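Local coordinates for protein uncharacterized conserved (Bdellovibrio bacteriovorus, PDB 7O21) that probably acts as an LD-carboxypeptidase of the YkuD family that edits peptidoglycan and so generates the curved shape of this predatory bacterium, at residues F226-K229 with S230-H234; D164-L168 with G169-I173; R268-D272 with K273-Y277. All coordinates share one frame; numbering follows the deposited sequence.

Interaction 1 of 3, residues F226-K229 with S230-H234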
loop_
_atom_site.group_PDB
_atom_site.type_symbol
_atom_site.label_atom_id
_atom_site.label_comp_id
_atom_site.label_asym_id
_atom_site.label_seq_id
_atom_site.Cartn_x
_atom_site.Cartn_y
_atom_site.Cartn_z
ATOM N N PHE A 226 -13.925 -4.070 -10.241
ATOM C CA PHE A 226 -14.654 -3.625 -11.420
ATOM C C PHE A 226 -13.767 -3.597 -12.657
ATOM O O PHE A 226 -12.557 -3.369 -12.584
ATOM C CB PHE A 226 -15.187 -2.196 -11.250
ATOM C CG PHE A 226 -16.245 -2.054 -10.193
ATOM C CD1 PHE A 226 -17.576 -2.319 -10.480
ATOM C CD2 PHE A 226 -15.911 -1.617 -8.924
ATOM C CE1 PHE A 226 -18.565 -2.176 -9.518
ATOM C CE2 PHE A 226 -16.884 -1.463 -7.955
ATOM C CZ PHE A 226 -18.221 -1.740 -8.249
ATOM N N ASN A 227 -14.402 -3.807 -13.800
ATOM C CA ASN A 227 -13.895 -3.330 -15.073
ATOM C C ASN A 227 -14.916 -2.343 -15.649
ATOM O O ASN A 227 -15.904 -1.986 -14.995
ATOM C CB ASN A 227 -13.562 -4.507 -15.992
ATOM C CG ASN A 227 -14.728 -5.462 -16.164
ATOM O OD1 ASN A 227 -15.880 -5.045 -16.225
ATOM N ND2 ASN A 227 -14.427 -6.752 -16.254
ATOM N N TYR A 228 -14.656 -1.866 -16.866
ATOM C CA TYR A 228 -15.584 -0.929 -17.490
ATOM C C TYR A 228 -16.995 -1.498 -17.509
ATOM O O TYR A 228 -17.947 -0.832 -17.091
ATOM C CB TYR A 228 -15.118 -0.596 -18.909
ATOM C CG TYR A 228 -16.015 0.341 -19.694
ATOM C CD1 TYR A 228 -17.142 -0.138 -20.367
ATOM C CD2 TYR A 228 -15.717 1.690 -19.811
ATOM C CE1 TYR A 228 -17.956 0.716 -21.099
ATOM C CE2 TYR A 228 -16.516 2.547 -20.540
ATOM C CZ TYR A 228 -17.635 2.056 -21.187
ATOM O OH TYR A 228 -18.427 2.920 -21.910
ATOM N N LYS A 229 -17.153 -2.736 -17.981
ATOM C CA LYS A 229 -18.503 -3.262 -18.149
ATOM C C LYS A 229 -19.237 -3.396 -16.819
ATOM O O LYS A 229 -20.418 -3.042 -16.720
ATOM C CB LYS A 229 -18.510 -4.589 -18.923
ATOM C CG LYS A 229 -18.089 -4.494 -20.385
ATOM C CD LYS A 229 -18.090 -5.812 -21.086
ATOM C CE LYS A 229 -17.686 -5.622 -22.534
ATOM N NZ LYS A 229 -17.645 -6.926 -23.288
ATOM N N SER A 230 -18.574 -3.930 -15.791
ATOM C CA SER A 230 -19.257 -4.128 -14.515
ATOM C C SER A 230 -19.426 -2.815 -13.757
ATOM O O SER A 230 -20.372 -2.661 -12.978
ATOM C CB SER A 230 -18.574 -5.219 -13.678
ATOM O OG SER A 230 -17.247 -4.854 -13.312
ATOM N N TRP A 231 -18.534 -1.853 -13.986
ATOM C CA TRP A 231 -18.718 -0.522 -13.414
ATOM C C TRP A 231 -19.960 0.146 -13.993
ATOM O O TRP A 231 -20.824 0.641 -13.255
ATOM C CB TRP A 231 -17.474 0.315 -13.720
ATOM C CG TRP A 231 -17.452 1.728 -13.165
ATOM C CD1 TRP A 231 -17.887 2.873 -13.781
ATOM C CD2 TRP A 231 -16.911 2.130 -11.908
ATOM N NE1 TRP A 231 -17.674 3.961 -12.957
ATOM C CE2 TRP A 231 -17.061 3.527 -11.810
ATOM C CE3 TRP A 231 -16.315 1.440 -10.849
ATOM C CZ2 TRP A 231 -16.652 4.242 -10.689
ATOM C CZ3 TRP A 231 -15.890 2.154 -9.744
ATOM C CH2 TRP A 231 -16.065 3.539 -9.672
ATOM N N MET A 232 -20.075 0.146 -15.321
ATOM C CA MET A 232 -21.238 0.752 -15.958
ATOM C C MET A 232 -22.528 0.009 -15.603
ATOM O O MET A 232 -23.564 0.639 -15.365
ATOM C CB MET A 232 -21.032 0.845 -17.471
ATOM C CG MET A 232 -19.881 1.764 -17.891
ATOM S SD MET A 232 -19.973 3.376 -17.097
ATOM C CE MET A 232 -18.361 4.021 -17.544
ATOM N N SER A 233 -22.477 -1.325 -15.529
ATOM C CA SER A 233 -23.677 -2.079 -15.165
ATOM C C SER A 233 -24.133 -1.725 -13.757
ATOM O O SER A 233 -25.333 -1.566 -13.501
ATOM C CB SER A 233 -23.421 -3.582 -15.272
ATOM O OG SER A 233 -23.161 -3.965 -16.608
ATOM N N HIS A 234 -23.186 -1.582 -12.834
ATOM C CA HIS A 234 -23.537 -1.212 -11.475
ATOM C C HIS A 234 -24.156 0.183 -11.435
ATOM O O HIS A 234 -25.175 0.403 -10.763
ATOM C CB HIS A 234 -22.274 -1.311 -10.622
ATOM C CG HIS A 234 -22.469 -0.957 -9.189
ATOM N ND1 HIS A 234 -23.448 -1.522 -8.399
ATOM C CD2 HIS A 234 -21.767 -0.126 -8.383
ATOM C CE1 HIS A 234 -23.353 -1.033 -7.176
ATOM N NE2 HIS A 234 -22.342 -0.187 -7.137
#

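Interaction 2 of 3, residues D164-L168 with G169-I173. With EDO (1,2-ethanediol), chain K.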
loop_
_atom_site.group_PDB
_atom_site.type_symbol
_atom_site.label_atom_id
_atom_site.label_comp_id
_atom_site.label_asym_id
_atom_site.label_seq_id
_atom_site.Cartn_x
_atom_site.Cartn_y
_atom_site.Cartn_z
ATOM N N ASP A 164 8.858 20.230 8.022
ATOM C CA ASP A 164 7.798 21.076 8.562
ATOM C C ASP A 164 6.600 21.186 7.630
ATOM O O ASP A 164 5.506 21.538 8.087
ATOM C CB ASP A 164 8.342 22.473 8.876
ATOM C CG ASP A 164 9.331 22.470 10.028
ATOM O OD1 ASP A 164 9.289 21.528 10.851
ATOM O OD2 ASP A 164 10.153 23.407 10.104
ATOM N N TYR A 165 6.770 20.899 6.345
ATOM C CA TYR A 165 5.676 21.032 5.389
ATOM C C TYR A 165 5.041 19.706 5.010
ATOM O O TYR A 165 4.061 19.701 4.260
ATOM C CB TYR A 165 6.170 21.709 4.108
ATOM C CG TYR A 165 6.740 23.093 4.283
ATOM C CD1 TYR A 165 5.913 24.187 4.478
ATOM C CD2 TYR A 165 8.111 23.307 4.223
ATOM C CE1 TYR A 165 6.436 25.464 4.622
ATOM C CE2 TYR A 165 8.644 24.575 4.367
ATOM C CZ TYR A 165 7.802 25.646 4.569
ATOM O OH TYR A 165 8.345 26.908 4.703
ATOM N N ILE A 166 5.566 18.585 5.484
ATOM C CA ILE A 166 5.165 17.277 4.984
ATOM C C ILE A 166 4.197 16.630 5.960
ATOM O O ILE A 166 4.526 16.404 7.132
ATOM C CB ILE A 166 6.383 16.383 4.710
ATOM C CG1 ILE A 166 7.171 16.936 3.523
ATOM C CG2 ILE A 166 5.938 14.942 4.447
ATOM C CD1 ILE A 166 8.553 16.325 3.416
ATOM N N LYS A 167 3.003 16.326 5.467
ATOM C CA LYS A 167 1.998 15.579 6.207
ATOM C C LYS A 167 2.036 14.157 5.663
ATOM O O LYS A 167 1.740 13.922 4.485
ATOM C CB LYS A 167 0.636 16.231 5.991
ATOM C CG LYS A 167 -0.504 15.643 6.794
ATOM C CD LYS A 167 -1.719 16.572 6.608
ATOM C CE LYS A 167 -2.821 16.309 7.581
ATOM N NZ LYS A 167 -3.900 17.282 7.282
ATOM N N LEU A 168 2.431 13.211 6.512
ATOM C CA LEU A 168 2.610 11.844 6.047
ATOM C C LEU A 168 1.296 11.283 5.530
ATOM O O LEU A 168 0.240 11.464 6.141
ATOM C CB LEU A 168 3.149 10.972 7.178
ATOM C CG LEU A 168 4.552 11.341 7.647
ATOM C CD1 LEU A 168 4.976 10.343 8.714
ATOM C CD2 LEU A 168 5.522 11.345 6.475
ATOM N N GLY A 169 1.364 10.610 4.385
ATOM C CA GLY A 169 0.196 10.076 3.738
ATOM C C GLY A 169 -0.564 11.055 2.875
ATOM O O GLY A 169 -1.488 10.635 2.161
ATOM N N GLU A 170 -0.205 12.333 2.896
ATOM C CA GLU A 170 -1.021 13.346 2.230
ATOM C C GLU A 170 -0.246 14.277 1.306
ATOM O O GLU A 170 -0.754 14.636 0.243
ATOM C CB GLU A 170 -1.791 14.176 3.265
ATOM C CG GLU A 170 -2.667 13.352 4.207
ATOM C CD GLU A 170 -3.783 12.620 3.507
ATOM O OE1 GLU A 170 -4.173 13.023 2.391
ATOM O OE2 GLU A 170 -4.288 11.636 4.098
ATOM N N THR A 171 0.953 14.692 1.676
ATOM C CA THR A 171 1.629 15.726 0.876
ATOM C C THR A 171 2.099 15.175 -0.470
ATOM O O THR A 171 2.912 14.238 -0.500
ATOM C CB THR A 171 2.803 16.327 1.652
ATOM O OG1 THR A 171 2.292 16.998 2.809
ATOM C CG2 THR A 171 3.572 17.342 0.782
ATOM N N PRO A 172 1.677 15.755 -1.592
ATOM C CA PRO A 172 2.208 15.324 -2.893
ATOM C C PRO A 172 3.660 15.718 -3.072
ATOM O O PRO A 172 4.109 16.766 -2.599
ATOM C CB PRO A 172 1.349 16.094 -3.907
ATOM C CG PRO A 172 0.118 16.504 -3.162
ATOM C CD PRO A 172 0.564 16.712 -1.730
ATOM N N ILE A 173 4.389 14.875 -3.794
ATOM C CA ILE A 173 5.670 15.250 -4.377
ATOM C C ILE A 173 5.577 14.986 -5.872
ATOM O O ILE A 173 5.268 13.866 -6.301
ATOM C CB ILE A 173 6.862 14.542 -3.707
ATOM C CG1 ILE A 173 8.164 15.022 -4.325
ATOM C CG2 ILE A 173 6.722 12.998 -3.754
ATOM C CD1 ILE A 173 9.396 14.672 -3.495
HETATM C C1 EDO K . -8.951 10.580 5.218
HETATM O O1 EDO K . -8.787 11.216 6.489
HETATM C C2 EDO K . -7.905 11.137 4.261
HETATM O O2 EDO K . -6.598 10.824 4.761
#

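Interaction 3 of 3, residues R268-D272 with K273-Y277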
loop_
_atom_site.group_PDB
_atom_site.type_symbol
_atom_site.label_atom_id
_atom_site.label_comp_id
_atom_site.label_asym_id
_atom_site.label_seq_id
_atom_site.Cartn_x
_atom_site.Cartn_y
_atom_site.Cartn_z
ATOM N N ARG A 268 -18.941 13.831 -1.334
ATOM C CA ARG A 268 -20.167 13.485 -0.627
ATOM C C ARG A 268 -21.137 12.904 -1.649
ATOM O O ARG A 268 -21.446 13.556 -2.651
ATOM C CB ARG A 268 -20.773 14.720 0.031
ATOM C CG ARG A 268 -21.995 14.415 0.888
ATOM C CD ARG A 268 -22.635 15.708 1.372
ATOM N NE ARG A 268 -23.701 15.451 2.340
ATOM C CZ ARG A 268 -24.970 15.241 2.009
ATOM N NH1 ARG A 268 -25.331 15.253 0.733
ATOM N NH2 ARG A 268 -25.878 15.024 2.957
ATOM N N TYR A 269 -21.591 11.681 -1.401
ATOM C CA TYR A 269 -22.555 10.987 -2.252
ATOM C C TYR A 269 -23.837 10.768 -1.462
ATOM O O TYR A 269 -23.795 10.241 -0.346
ATOM C CB TYR A 269 -22.004 9.614 -2.660
ATOM C CG TYR A 269 -22.910 8.856 -3.609
ATOM C CD1 TYR A 269 -23.898 8.010 -3.132
ATOM C CD2 TYR A 269 -22.761 8.993 -4.978
ATOM C CE1 TYR A 269 -24.724 7.324 -4.009
ATOM C CE2 TYR A 269 -23.562 8.310 -5.853
ATOM C CZ TYR A 269 -24.547 7.493 -5.364
ATOM O OH TYR A 269 -25.331 6.813 -6.260
ATOM N N GLU A 270 -24.969 11.140 -2.047
ATOM C CA GLU A 270 -26.256 10.979 -1.375
ATOM C C GLU A 270 -27.293 10.393 -2.317
ATOM O O GLU A 270 -27.504 10.908 -3.416
ATOM C CB GLU A 270 -26.785 12.311 -0.840
ATOM C CG GLU A 270 -28.171 12.174 -0.194
ATOM C CD GLU A 270 -28.567 13.372 0.657
ATOM O OE1 GLU A 270 -27.993 14.462 0.473
ATOM O OE2 GLU A 270 -29.466 13.224 1.510
ATOM N N SER A 271 -27.957 9.341 -1.861
ATOM C CA SER A 271 -29.219 8.897 -2.428
ATOM C C SER A 271 -30.263 8.925 -1.319
ATOM O O SER A 271 -29.965 9.229 -0.160
ATOM C CB SER A 271 -29.097 7.480 -2.977
ATOM O OG SER A 271 -28.965 6.576 -1.895
ATOM N N ASP A 272 -31.497 8.572 -1.665
ATOM C CA ASP A 272 -32.523 8.543 -0.628
ATOM C C ASP A 272 -32.225 7.520 0.459
ATOM O O ASP A 272 -32.772 7.627 1.562
ATOM C CB ASP A 272 -33.902 8.322 -1.244
ATOM C CG ASP A 272 -34.480 9.604 -1.811
ATOM O OD1 ASP A 272 -34.250 10.669 -1.194
ATOM O OD2 ASP A 272 -35.137 9.554 -2.867
ATOM N N LYS A 273 -31.358 6.546 0.186
ATOM C CA LYS A 273 -31.039 5.499 1.149
ATOM C C LYS A 273 -29.877 5.861 2.073
ATOM O O LYS A 273 -29.986 5.697 3.292
ATOM C CB LYS A 273 -30.746 4.180 0.432
ATOM C CG LYS A 273 -30.515 2.999 1.378
ATOM C CD LYS A 273 -30.893 1.685 0.721
ATOM C CE LYS A 273 -30.938 0.557 1.734
ATOM N NZ LYS A 273 -31.983 0.810 2.762
ATOM N N HIS A 274 -28.750 6.317 1.525
ATOM C CA HIS A 274 -27.597 6.620 2.368
ATOM C C HIS A 274 -26.846 7.848 1.869
ATOM O O HIS A 274 -26.994 8.287 0.725
ATOM C CB HIS A 274 -26.610 5.445 2.538
ATOM C CG HIS A 274 -26.853 4.281 1.624
ATOM N ND1 HIS A 274 -26.786 4.380 0.251
ATOM C CD2 HIS A 274 -27.114 2.980 1.894
ATOM C CE1 HIS A 274 -27.020 3.196 -0.285
ATOM N NE2 HIS A 274 -27.223 2.328 0.690
ATOM N N VAL A 275 -26.043 8.398 2.777
ATOM C CA VAL A 275 -25.073 9.447 2.491
ATOM C C VAL A 275 -23.719 8.900 2.913
ATOM O O VAL A 275 -23.591 8.281 3.973
ATOM C CB VAL A 275 -25.379 10.734 3.284
ATOM C CG1 VAL A 275 -24.272 11.770 3.064
ATOM C CG2 VAL A 275 -26.736 11.302 2.889
ATOM N N ASP A 276 -22.710 9.104 2.077
ATOM C CA ASP A 276 -21.356 8.778 2.496
ATOM C C ASP A 276 -20.376 9.854 2.047
ATOM O O ASP A 276 -20.610 10.581 1.076
ATOM C CB ASP A 276 -20.894 7.366 2.073
ATOM C CG ASP A 276 -20.970 7.146 0.587
ATOM O OD1 ASP A 276 -20.240 7.827 -0.161
ATOM O OD2 ASP A 276 -21.740 6.264 0.157
ATOM N N TYR A 277 -19.289 9.963 2.803
ATOM C CA TYR A 277 -18.171 10.849 2.506
ATOM C C TYR A 277 -16.932 9.988 2.310
ATOM O O TYR A 277 -16.713 9.021 3.040
ATOM C CB TYR A 277 -17.917 11.841 3.665
ATOM C CG TYR A 277 -19.082 12.755 3.956
ATOM C CD1 TYR A 277 -20.164 12.307 4.693
ATOM C CD2 TYR A 277 -19.103 14.068 3.492
ATOM C CE1 TYR A 277 -21.238 13.132 4.965
ATOM C CE2 TYR A 277 -20.173 14.903 3.763
ATOM C CZ TYR A 277 -21.240 14.426 4.500
ATOM O OH TYR A 277 -22.318 15.240 4.781
HETATM O O HOH W 1 -25.045 14.434 5.697
#

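Interaction 1 of 3, residues F226-K229 with S230-H234
Asn-227 and Ser-230 form a capping box at the start of helix 228-241. Asn-227 is the N-cap. Its CG stands between the backbone N and the carbonyl carbon (chi1 54°), which turns OD1 back over the first turn. There OD1 accepts from Ser-230 N at 2.9 Å, with an N-H...O angle of 169°. Ser-230 returns the bond. Its OG accepts from Asn-227 N at 3.1 Å.

Phe-226, just ahead of the cap, folds its ring back over the helix. Trp-231 meets it edge-to-face: the edge of the six-membered ring points at the Phe-226 face, and the planes are 83° apart. Trp-231 CE3 lies 3.6 Å from Phe-226 CG, nearer the rim of that ring than its middle. His-234, one turn on, joins the cluster with its ring slid well off Phe-226; CD2 is 3.9 Å from Phe-226 CZ.

A second pair lies one turn apart. Met-232 sets CG, anti to its carbonyl carbon, over the Tyr-228 face, 4.0 Å from the ring centroid, as a CH-pi contact. The bend at chi2 then keeps SD farther above the same ring, a Met-aromatic contact. Ser-233 N donates to Lys-229 O; in one of two conformers Ser-233 OG also donates to it, from the opposite face of the carbonyl plane.

Trp-231 NE1 bonds Tyr-213 OH, and His-234 NE2 bonds Pro-102 O of the second subunit. The chemistry implies a helix start fixed in two ways: the box satisfies Ser-230 N, which has no preceding helical carbonyl to bond, and the aromatic cluster ties the residue before the cap to the first turns.

Interaction 2 of 3, residues D164-L168 with G169-I173
The turn that leads from helix 156-163 into strand 172-176 of the L,D-transpeptidase catalytic domain is held round the backbone of Lys-167. Thr-171 OG1 accepts from Lys-167 N at 2.8 Å, and the bond is almost straight (174°). The hydroxyl lies anti to its own carbonyl carbon (chi1 -64°), which directs it back across the turn. In return, Lys-167 O accepts two bonds. Thr-171 N reaches it in the carbonyl plane at 3.0 Å. Glu-170 N also donates at 3.0 Å, but tilted 33° from that plane. Both backbone polar atoms of Lys-167 are thus engaged within the turn.

Gly-169 takes a positive phi, which lets the chain turn. The side chains of Lys-167 and Glu-170 run side by side in the same direction. Their contact is aliphatic, with Lys-167 CG 4.0 Å from Glu-170 CB. The charged ends stay apart. Glu-170 OE2 accepts from O2 of an ethanediol, probably from the crystallisation liquor, at 2.5 Å.

Lys-167 NZ bonds Phe-39 O, and Thr-171 OG1 also bonds Ser-40 OG. Ile-166 packs on Leu-95, Ile-44 and Phe-114, from three strands of the mixed sheet. Beyond the turn, strand 172-176 runs between strands 91-99 and 42-47, with backbone bonds between Ile-173 and Tyr-93 and between Pro-172 and Ile-44.

Interaction 3 of 3, residues R268-D272 with K273-Y277
Arg-268 is extended from CG to NE, starting with CG anti to the backbone N (chi1 -175°), while Tyr-277 swings CG anti to its carbonyl carbon (chi1 -61°). These torsions lay the two side chains alongside each other, pointing the same way. They are cross-strand partners in the beta hairpin of strands 260-270 and 275-287, part of the NTF2-like domain. Arg-268 and Tyr-277 form a non-hydrogen-bonded antiparallel pair, as do Glu-270 and Val-275. Between them, Tyr-269 and Asp-276 form the hydrogen-bonded pair, with Tyr-269 N to Asp-276 O and Asp-276 N to Tyr-269 O both at 2.9 Å.

Arg-268 CG rests over the Tyr-277 ring face, 3.9 Å from its centroid. Farther out, the guanidinium turns 74° to the ring. Its NE donates to Tyr-277 OH at 2.8 Å, within the guanidinium plane. NH1 makes a salt bridge with Glu-270 OE1, meeting it from above the carboxylate plane. Val-275 CG1 lies over one guanidinium face, and its CG2 packs against Glu-270 CG.

On the face that carries Tyr-269, Asp-276 OD1 makes a salt bridge with Lys-103 of the second subunit. At the hairpin end, Ser-271 N donates to His-274 O at 3.0 Å. Ser-271 OG turns into the loop and accepts from Lys-273 N; a weak, longer bond comes from His-274 N.

A water closes a small ring at the outer edge: it accepts from Arg-268 NH2 at 2.9 Å and lies 3.0 Å from Tyr-277 OH, in the plane of the tyrosine ring.

Interactions 1 and 3 belong to the NTF2-like domain, and interaction 2 to the catalytic domain. The centres of interactions 1 and 3 are about 20 Å apart, and they do not touch. Both reach the second subunit, one through Phe-226 and His-234 at the helix start, one through the hairpin. No other chain of the assembly touches interaction 2, whose centre is about 11 Å from the centre of the chain. Interaction 1 is partly buried and combines capping with aromatic packing. The other two are surface contacts. Interaction 2 relies mostly on bonds to the backbone round a turn. Interaction 3 adds a charged and aromatic side-chain network to a strand ladder.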